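Local coordinates for hypothetical protein TTHA1785 (Thermus thermophilus, PDB 2EPG) that probably joins RNA ends as a manganese- and GTP-dependent RNA ligase of the RtcB family, working in RNA repair, at residues A[33-38]-A[67-72]; A[54-59]-A[81-86]; A[180-185]-A[333-338]. All coordinates share one frame; numbering follows the deposited sequence.

Contact 1 of 3, residues A[33-38]-A[67-72]; sequences DAVFFA and VEPALA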
loop_
_atom_site.group_PDB
_atom_site.type_symbol
_atom_site.label_atom_id
_atom_site.label_comp_id
_atom_site.label_asym_id
_atom_site.label_seq_id
_atom_site.Cartn_x
_atom_site.Cartn_y
_atom_site.Cartn_z
ATOM N N ASP A 33 2.958 19.816 -15.717
ATOM C CA ASP A 33 1.684 20.099 -15.089
ATOM C C ASP A 33 1.525 19.098 -13.935
ATOM O O ASP A 33 2.202 18.066 -13.887
ATOM C CB ASP A 33 0.511 19.816 -16.046
ATOM C CG ASP A 33 0.407 20.803 -17.198
ATOM O OD1 ASP A 33 1.000 21.898 -17.124
ATOM O OD2 ASP A 33 -0.302 20.473 -18.183
ATOM N N ALA A 34 0.614 19.399 -13.024
ATOM C CA ALA A 34 0.278 18.487 -11.952
ATOM C C ALA A 34 -1.221 18.228 -12.169
ATOM O O ALA A 34 -1.932 19.083 -12.708
ATOM C CB ALA A 34 0.504 19.132 -10.600
ATOM N N VAL A 35 -1.696 17.052 -11.790
ATOM C CA VAL A 35 -3.111 16.745 -11.912
ATOM C C VAL A 35 -3.553 16.070 -10.627
ATOM O O VAL A 35 -2.846 15.208 -10.111
ATOM C CB VAL A 35 -3.389 15.790 -13.110
ATOM C CG1 VAL A 35 -4.766 15.157 -12.960
ATOM C CG2 VAL A 35 -3.291 16.545 -14.429
ATOM N N PHE A 36 -4.696 16.476 -10.081
ATOM C CA PHE A 36 -5.201 15.841 -8.865
ATOM C C PHE A 36 -6.683 15.505 -8.992
ATOM O O PHE A 36 -7.426 16.170 -9.717
ATOM C CB PHE A 36 -4.949 16.698 -7.606
ATOM C CG PHE A 36 -5.684 18.012 -7.581
ATOM C CD1 PHE A 36 -5.147 19.139 -8.199
ATOM C CD2 PHE A 36 -6.898 18.130 -6.911
ATOM C CE1 PHE A 36 -5.808 20.368 -8.152
ATOM C CE2 PHE A 36 -7.574 19.353 -6.857
ATOM C CZ PHE A 36 -7.026 20.479 -7.479
ATOM N N PHE A 37 -7.099 14.445 -8.311
ATOM C CA PHE A 37 -8.483 14.011 -8.360
ATOM C C PHE A 37 -9.190 14.417 -7.073
ATOM O O PHE A 37 -8.660 14.229 -5.977
ATOM C CB PHE A 37 -8.549 12.488 -8.569
ATOM C CG PHE A 37 -7.722 11.996 -9.732
ATOM C CD1 PHE A 37 -6.398 11.604 -9.552
ATOM C CD2 PHE A 37 -8.251 11.969 -11.016
ATOM C CE1 PHE A 37 -5.615 11.196 -10.633
ATOM C CE2 PHE A 37 -7.482 11.566 -12.107
ATOM C CZ PHE A 37 -6.161 11.178 -11.918
ATOM N N ALA A 38 -10.387 14.984 -7.194
ATOM C CA ALA A 38 -11.109 15.402 -6.001
ATOM C C ALA A 38 -12.591 15.661 -6.225
ATOM O O ALA A 38 -13.069 15.694 -7.354
ATOM C CB ALA A 38 -10.455 16.641 -5.422
ATOM N N VAL A 67 7.922 12.899 -15.091
ATOM C CA VAL A 67 7.072 12.649 -16.251
ATOM C C VAL A 67 5.718 13.309 -15.985
ATOM O O VAL A 67 5.142 13.162 -14.901
ATOM C CB VAL A 67 6.892 11.121 -16.483
ATOM C CG1 VAL A 67 5.980 10.849 -17.699
ATOM C CG2 VAL A 67 8.269 10.462 -16.688
ATOM N N GLU A 68 5.218 14.060 -16.962
ATOM C CA GLU A 68 3.940 14.737 -16.804
ATOM C C GLU A 68 2.780 13.740 -16.757
ATOM O O GLU A 68 2.710 12.820 -17.575
ATOM C CB GLU A 68 3.722 15.721 -17.962
ATOM C CG GLU A 68 2.508 16.620 -17.789
ATOM C CD GLU A 68 2.549 17.811 -18.738
ATOM O OE1 GLU A 68 2.231 17.637 -19.937
ATOM O OE2 GLU A 68 2.924 18.916 -18.288
ATOM N N PRO A 69 1.850 13.910 -15.794
ATOM C CA PRO A 69 1.873 14.975 -14.790
ATOM C C PRO A 69 2.184 14.412 -13.410
ATOM O O PRO A 69 2.089 13.206 -13.195
ATOM C CB PRO A 69 0.450 15.493 -14.830
ATOM C CG PRO A 69 -0.333 14.171 -14.893
ATOM C CD PRO A 69 0.495 13.333 -15.908
ATOM N N ALA A 70 2.551 15.292 -12.481
ATOM C CA ALA A 70 2.782 14.877 -11.106
ATOM C C ALA A 70 1.332 14.713 -10.641
ATOM O O ALA A 70 0.487 15.534 -11.008
ATOM C CB ALA A 70 3.492 15.997 -10.309
ATOM N N LEU A 71 1.044 13.685 -9.842
ATOM C CA LEU A 71 -0.327 13.415 -9.410
ATOM C C LEU A 71 -0.583 13.272 -7.926
ATOM O O LEU A 71 0.310 12.945 -7.143
ATOM C CB LEU A 71 -0.839 12.127 -10.064
ATOM C CG LEU A 71 -1.031 12.080 -11.573
ATOM C CD1 LEU A 71 -0.480 10.775 -12.106
ATOM C CD2 LEU A 71 -2.519 12.239 -11.903
ATOM N N ALA A 72 -1.844 13.469 -7.563
ATOM C CA ALA A 72 -2.294 13.331 -6.181
ATOM C C ALA A 72 -3.721 12.783 -6.176
ATOM O O ALA A 72 -4.569 13.242 -6.950
ATOM C CB ALA A 72 -2.257 14.670 -5.465
#

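Contact 2 of 3, residues A[54-59]-A[81-86]; sequences LQQLMN and GFPIGG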
loop_
_atom_site.group_PDB
_atom_site.type_symbol
_atom_site.label_atom_id
_atom_site.label_comp_id
_atom_site.label_asym_id
_atom_site.label_seq_id
_atom_site.Cartn_x
_atom_site.Cartn_y
_atom_site.Cartn_z
ATOM N N LEU A 54 -1.328 20.789 -2.009
ATOM C CA LEU A 54 -1.177 21.043 -3.440
ATOM C C LEU A 54 0.149 21.746 -3.726
ATOM O O LEU A 54 0.790 21.485 -4.748
ATOM C CB LEU A 54 -2.338 21.881 -3.974
ATOM C CG LEU A 54 -3.736 21.260 -3.923
ATOM C CD1 LEU A 54 -4.704 22.173 -4.665
ATOM C CD2 LEU A 54 -3.729 19.883 -4.556
ATOM N N GLN A 55 0.555 22.640 -2.827
ATOM C CA GLN A 55 1.829 23.340 -2.988
ATOM C C GLN A 55 2.924 22.275 -2.979
ATOM O O GLN A 55 3.900 22.379 -3.717
ATOM C CB GLN A 55 2.056 24.340 -1.845
ATOM C CG GLN A 55 3.493 24.898 -1.760
ATOM C CD GLN A 55 3.860 25.849 -2.901
ATOM O OE1 GLN A 55 3.370 26.981 -2.967
ATOM N NE2 GLN A 55 4.728 25.393 -3.801
ATOM N N GLN A 56 2.760 21.259 -2.129
ATOM C CA GLN A 56 3.727 20.167 -2.070
ATOM C C GLN A 56 3.713 19.425 -3.399
ATOM O O GLN A 56 4.766 19.039 -3.907
ATOM C CB GLN A 56 3.392 19.171 -0.958
ATOM C CG GLN A 56 3.627 19.672 0.436
ATOM C CD GLN A 56 3.639 18.551 1.440
ATOM O OE1 GLN A 56 2.756 17.691 1.437
ATOM N NE2 GLN A 56 4.642 18.546 2.312
ATOM N N LEU A 57 2.518 19.213 -3.953
ATOM C CA LEU A 57 2.400 18.525 -5.245
ATOM C C LEU A 57 3.124 19.361 -6.305
ATOM O O LEU A 57 3.804 18.826 -7.189
ATOM C CB LEU A 57 0.927 18.338 -5.646
ATOM C CG LEU A 57 0.708 17.647 -7.005
ATOM C CD1 LEU A 57 1.259 16.242 -6.929
ATOM C CD2 LEU A 57 -0.775 17.623 -7.388
HETATM N N MSE A 58 2.992 20.679 -6.208
HETATM C CA MSE A 58 3.668 21.559 -7.160
HETATM C C MSE A 58 5.189 21.467 -7.011
HETATM O O MSE A 58 5.919 21.546 -7.996
HETATM C CB MSE A 58 3.193 23.006 -6.973
HETATM C CG MSE A 58 1.796 23.249 -7.523
HETATM SE SE MSE A 58 0.956 24.869 -6.830
HETATM C CE MSE A 58 1.856 26.149 -7.970
ATOM N N ASN A 59 5.665 21.288 -5.783
ATOM C CA ASN A 59 7.106 21.171 -5.534
ATOM C C ASN A 59 7.634 19.890 -6.194
ATOM O O ASN A 59 8.716 19.873 -6.774
ATOM C CB ASN A 59 7.385 21.117 -4.030
ATOM C CG ASN A 59 7.004 22.401 -3.304
ATOM O OD1 ASN A 59 6.844 22.396 -2.088
ATOM N ND2 ASN A 59 6.879 23.494 -4.032
ATOM N N GLY A 81 7.916 16.236 2.290
ATOM C CA GLY A 81 8.379 16.543 0.942
ATOM C C GLY A 81 7.257 16.329 -0.059
ATOM O O GLY A 81 6.631 17.290 -0.511
ATOM N N PHE A 82 7.016 15.069 -0.419
ATOM C CA PHE A 82 5.936 14.727 -1.347
ATOM C C PHE A 82 4.657 14.677 -0.526
ATOM O O PHE A 82 4.698 14.377 0.675
ATOM C CB PHE A 82 6.141 13.332 -1.956
ATOM C CG PHE A 82 7.198 13.264 -3.029
ATOM C CD1 PHE A 82 8.490 13.708 -2.789
ATOM C CD2 PHE A 82 6.895 12.734 -4.282
ATOM C CE1 PHE A 82 9.464 13.622 -3.783
ATOM C CE2 PHE A 82 7.866 12.646 -5.282
ATOM C CZ PHE A 82 9.145 13.088 -5.034
ATOM N N PRO A 83 3.500 14.981 -1.144
ATOM C CA PRO A 83 2.264 14.912 -0.355
ATOM C C PRO A 83 1.827 13.458 -0.201
ATOM O O PRO A 83 2.209 12.597 -0.996
ATOM C CB PRO A 83 1.269 15.708 -1.195
ATOM C CG PRO A 83 1.738 15.424 -2.603
ATOM C CD PRO A 83 3.242 15.596 -2.459
ATOM N N ILE A 84 1.058 13.171 0.841
ATOM C CA ILE A 84 0.552 11.823 1.026
ATOM C C ILE A 84 -0.585 11.741 0.020
ATOM O O ILE A 84 -1.367 12.687 -0.116
ATOM C CB ILE A 84 0.044 11.605 2.459
ATOM C CG1 ILE A 84 1.222 11.765 3.433
ATOM C CG2 ILE A 84 -0.585 10.204 2.581
ATOM C CD1 ILE A 84 0.861 11.671 4.901
ATOM N N GLY A 85 -0.646 10.631 -0.706
ATOM C CA GLY A 85 -1.648 10.464 -1.739
ATOM C C GLY A 85 -1.017 10.802 -3.090
ATOM O O GLY A 85 -1.695 10.856 -4.106
ATOM N N GLY A 86 0.294 11.018 -3.110
ATOM C CA GLY A 86 0.948 11.374 -4.356
ATOM C C GLY A 86 1.506 10.244 -5.209
ATOM O O GLY A 86 1.880 9.191 -4.709
HETATM O O HOH W 1 7.500 18.943 3.199
#

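Contact 3 of 3, residues A[180-185]-A[333-338]; sequences FIESQG and VLYDLA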
loop_
_atom_site.group_PDB
_atom_site.type_symbol
_atom_site.label_atom_id
_atom_site.label_comp_id
_atom_site.label_asym_id
_atom_site.label_seq_id
_atom_site.Cartn_x
_atom_site.Cartn_y
_atom_site.Cartn_z
ATOM N N PHE A 180 -1.018 -14.065 -5.813
ATOM C CA PHE A 180 -1.890 -12.927 -5.542
ATOM C C PHE A 180 -1.281 -11.791 -4.730
ATOM O O PHE A 180 -1.965 -11.039 -4.027
ATOM C CB PHE A 180 -3.176 -13.457 -4.921
ATOM C CG PHE A 180 -3.805 -14.541 -5.751
ATOM C CD1 PHE A 180 -3.533 -15.882 -5.494
ATOM C CD2 PHE A 180 -4.581 -14.216 -6.860
ATOM C CE1 PHE A 180 -4.024 -16.889 -6.332
ATOM C CE2 PHE A 180 -5.077 -15.213 -7.704
ATOM C CZ PHE A 180 -4.799 -16.552 -7.439
ATOM N N ILE A 181 0.031 -11.674 -4.840
ATOM C CA ILE A 181 0.738 -10.595 -4.188
ATOM C C ILE A 181 1.255 -9.753 -5.336
ATOM O O ILE A 181 1.676 -10.298 -6.362
ATOM C CB ILE A 181 1.962 -11.088 -3.396
ATOM C CG1 ILE A 181 1.542 -12.148 -2.376
ATOM C CG2 ILE A 181 2.628 -9.897 -2.693
ATOM C CD1 ILE A 181 2.734 -12.793 -1.667
ATOM N N GLU A 182 1.212 -8.438 -5.172
ATOM C CA GLU A 182 1.738 -7.521 -6.174
ATOM C C GLU A 182 3.209 -7.930 -6.381
ATOM O O GLU A 182 3.929 -8.165 -5.404
ATOM C CB GLU A 182 1.669 -6.091 -5.638
ATOM C CG GLU A 182 2.260 -5.036 -6.558
ATOM C CD GLU A 182 2.456 -3.686 -5.867
ATOM O OE1 GLU A 182 1.864 -3.456 -4.791
ATOM O OE2 GLU A 182 3.215 -2.848 -6.406
ATOM N N SER A 183 3.641 -8.007 -7.641
ATOM C CA SER A 183 5.016 -8.389 -7.999
ATOM C C SER A 183 5.409 -9.714 -7.379
ATOM O O SER A 183 6.587 -9.958 -7.136
ATOM C CB SER A 183 6.008 -7.326 -7.530
ATOM O OG SER A 183 5.836 -6.125 -8.253
ATOM N N GLN A 184 4.411 -10.561 -7.129
ATOM C CA GLN A 184 4.622 -11.853 -6.504
ATOM C C GLN A 184 5.370 -11.728 -5.170
ATOM O O GLN A 184 6.072 -12.650 -4.747
ATOM C CB GLN A 184 5.345 -12.813 -7.474
ATOM C CG GLN A 184 4.466 -13.244 -8.665
ATOM C CD GLN A 184 4.616 -14.732 -9.038
ATOM O OE1 GLN A 184 5.675 -15.181 -9.511
ATOM N NE2 GLN A 184 3.548 -15.503 -8.815
ATOM N N GLY A 185 5.203 -10.581 -4.510
ATOM C CA GLY A 185 5.838 -10.353 -3.225
ATOM C C GLY A 185 7.348 -10.234 -3.277
ATOM O O GLY A 185 8.015 -10.523 -2.292
ATOM N N VAL A 333 -5.499 -15.910 -0.324
ATOM C CA VAL A 333 -5.084 -14.539 -0.535
ATOM C C VAL A 333 -5.873 -14.011 -1.745
ATOM O O VAL A 333 -5.733 -14.527 -2.857
ATOM C CB VAL A 333 -3.573 -14.454 -0.844
ATOM C CG1 VAL A 333 -3.187 -13.018 -1.164
ATOM C CG2 VAL A 333 -2.754 -14.983 0.374
ATOM N N LEU A 334 -6.733 -13.022 -1.519
ATOM C CA LEU A 334 -7.488 -12.423 -2.611
ATOM C C LEU A 334 -6.462 -11.544 -3.323
ATOM O O LEU A 334 -6.254 -11.660 -4.536
ATOM C CB LEU A 334 -8.653 -11.603 -2.053
ATOM C CG LEU A 334 -9.645 -11.060 -3.087
ATOM C CD1 LEU A 334 -10.995 -10.851 -2.421
ATOM C CD2 LEU A 334 -9.105 -9.761 -3.698
ATOM N N TYR A 335 -5.812 -10.668 -2.563
ATOM C CA TYR A 335 -4.731 -9.843 -3.115
ATOM C C TYR A 335 -3.891 -9.249 -1.983
ATOM O O TYR A 335 -4.283 -9.286 -0.816
ATOM C CB TYR A 335 -5.265 -8.700 -4.001
ATOM C CG TYR A 335 -4.257 -8.285 -5.042
ATOM C CD1 TYR A 335 -3.757 -9.215 -5.953
ATOM C CD2 TYR A 335 -3.786 -6.981 -5.120
ATOM C CE1 TYR A 335 -2.807 -8.846 -6.907
ATOM C CE2 TYR A 335 -2.849 -6.615 -6.077
ATOM C CZ TYR A 335 -2.366 -7.558 -6.964
ATOM O OH TYR A 335 -1.433 -7.203 -7.913
ATOM N N ASP A 336 -2.736 -8.702 -2.337
ATOM C CA ASP A 336 -1.843 -8.064 -1.378
ATOM C C ASP A 336 -1.075 -6.994 -2.162
ATOM O O ASP A 336 -0.439 -7.300 -3.173
ATOM C CB ASP A 336 -0.905 -9.124 -0.766
ATOM C CG ASP A 336 0.152 -8.527 0.175
ATOM O OD1 ASP A 336 0.354 -9.095 1.269
ATOM O OD2 ASP A 336 0.798 -7.515 -0.181
ATOM N N LEU A 337 -1.154 -5.740 -1.718
ATOM C CA LEU A 337 -0.466 -4.659 -2.409
ATOM C C LEU A 337 0.040 -3.565 -1.479
ATOM O O LEU A 337 -0.463 -3.370 -0.377
ATOM C CB LEU A 337 -1.371 -4.022 -3.481
ATOM C CG LEU A 337 -2.402 -2.967 -3.036
ATOM C CD1 LEU A 337 -3.170 -2.428 -4.256
ATOM C CD2 LEU A 337 -3.371 -3.588 -2.027
ATOM N N ALA A 338 1.055 -2.854 -1.953
ATOM C CA ALA A 338 1.685 -1.775 -1.213
ATOM C C ALA A 338 0.924 -0.464 -1.323
ATOM O O ALA A 338 0.221 -0.234 -2.301
ATOM C CB ALA A 338 3.110 -1.574 -1.734
HETATM O O HOH W 2 0.600 -0.794 -4.683
#

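Contact 1 of 3, residues A[33-38]-A[67-72]
The backbone N of Asp-33 donates a 2.7 Å hydrogen bond to OE2 of Glu-68. The bond is nearly straight, 169° at the hydrogen, and it comes to OE2 from the anti side of the carboxylate. It sits at the start of a parallel pair of beta strands, 34-37 and 70-73, which are joined in the chain by helices 40-48 and 52-60. CG of Glu-68 lies anti to its backbone N (chi1 -172°), and the extended chain beyond it carries the acid across to Asp-33. The two carboxylate planes are nearly parallel, 18° apart, with OD2 of Asp-33 3.6 Å from OE2 of Glu-68. These like charges are probably eased by Arg-23, which forms a salt bridge with OD2 of Asp-33; the N of Arg-26 binds OD1. With an alanine in place of Glu-68, the N-H of Asp-33 would probably be left without this acceptor and the entry to the strand pair held less firmly.

The peptide bond before Pro-69 is cis. The chain then runs into the strand, and Ala-70 uses both its backbone groups: its N donates to O of Asp-33 (3.1 Å) and its O accepts from N of Val-35 (2.8 Å). On one face Val-35 forms the centre of an apolar patch. Its CG2 meets CG of Pro-69 at 3.8 Å, and its CG1 lies alongside CD2 of Leu-71, also at 3.8 Å. The Phe-37 ring, two residues on, adds to this patch, with CE1 3.5 Å from the same CD2 of Leu-71. The other face carries Ala-34, Phe-36, Ala-70 and Ala-72 and is covered by helix 52-60. At the far end, N of Phe-37 donates to O of Ala-72 at 3.1 Å.

Contact 2 of 3, residues A[54-59]-A[81-86]
Gln-56 lays its side chain along the backbone of residues 81-83, and its OE1 comes within 3.3 Å of CA of Pro-83. The motif is a helix packed against a loop that ends in a type II beta turn, Pro-83 to Gly-86. CG of Gln-56 sits beside its own backbone N (chi1 -72°), and the chain is extended from there. This sends the amide along the loop, not away from it. The Gln-56 and Pro-83 side chains run antiparallel past one another.

No direct hydrogen bond crosses between the two segments. A water does part of that work: it accepts from N of Gly-81 at 2.9 Å and, weakly, from NE2 of Gln-56 at 3.0 Å. NE2 also donates to O of Gly-79. The amide is therefore gripped by the loop just before residue 81, and this should limit its rotation.

The Pro-83 ring carries the apolar part. Its CD touches CB of Gln-56 at 3.9 Å, and its CG approaches CB of Leu-57 at 4.3 Å. The ring thus rests against the helix backbone where Gln-56 passes to Leu-57. CG of Leu-57 is anti to its backbone N (chi1 179°), which carries its methyls toward strands 34-37 and 70-73. Gly-85 has a positive phi (98°), as the third residue of a type II turn needs. It and Gly-86 both face Lys-357, a G1 beta bulge.

CB of Phe-82 points away from residues 54-59, and the side chain touches Ser-99, Leu-280 and Val-60. Its O accepts a hydrogen bond from NZ of Lys-357. Helix 52-60 packs on two strands here: Leu-54 meets Ile-76 of strand 76-77 and Phe-36 of strand 34-37, while Pro-83 also packs on Ile-76.

Contact 3 of 3, residues A[180-185]-A[333-338]
Val-333 opens the contact, its CG1 3.8 Å from CB of Phe-180. Residues 180-185 are an irregular loop running beside strand 332-347, one of the long antiparallel strands of the RtcB core. Leu-334 and Tyr-335 together face Leu-113 of strand 110-119, a classic beta bulge. CB of Leu-334 points away from the loop, but its O lies 3.6 Å from CB of Phe-180 and accepts a hydrogen bond from OH of Tyr-374.

The ring of Tyr-335 lies obliquely against the loop backbone. CD1 meets O of Phe-180 at 3.2 Å, and further along the ring OH reaches to 3.6 Å from CA of Glu-182. The same O of Phe-180 also takes a CA-H...O contact from Tyr-335.

Asp-336 supplies the main backbone link: its O accepts from N of Glu-182 at 2.8 Å, with 160° at the hydrogen. Its CG is anti to its own backbone N (chi1 175°), which lays the side chain alongside Ile-181, OD2 being 3.9 Å from CG2. Both carboxylate oxygens have charged partners, OD1 with Arg-112 and OD2 with Arg-308. The acid is buried, and these two arginines probably keep it ionised.

CB of Leu-337 packs 3.5 Å from OE1 of Glu-182. Beyond this point the loop bends back on itself, with N of Gln-184 bonded to O of Ile-181 and N of Gly-185 to O of Glu-182. The next strand residue is met by a side chain instead of backbone. The extended Glu-182 follows the strand, and Lys-343 holds its OE2 in a salt bridge. His-339, a predicted manganese and GMP ligand, comes directly after Ala-338. The N of Ala-338 donates to OE1 of Glu-182 at 3.0 Å, almost straight at 172°.

How the contacts relate
Contacts 1 and 2 are neighbours, with centres 10 Å apart, and their segments alternate along the chain. Helix 52-60 joins them: it gives contact 2 its first segment, and Leu-54 and Leu-57 pack on the strands of contact 1. Both lie in the first 90 residues. Contact 3 comes later in the chain and closer to its centre. Its centre is 26 Å from that of contact 1 and 27 Å from that of contact 2, and it touches neither. Strands still connect the regions, since 70-73 pairs with 86-90, then 350-357, then 332-347. Contact 3 lies beside the predicted metal and GMP site; the other two stand further off.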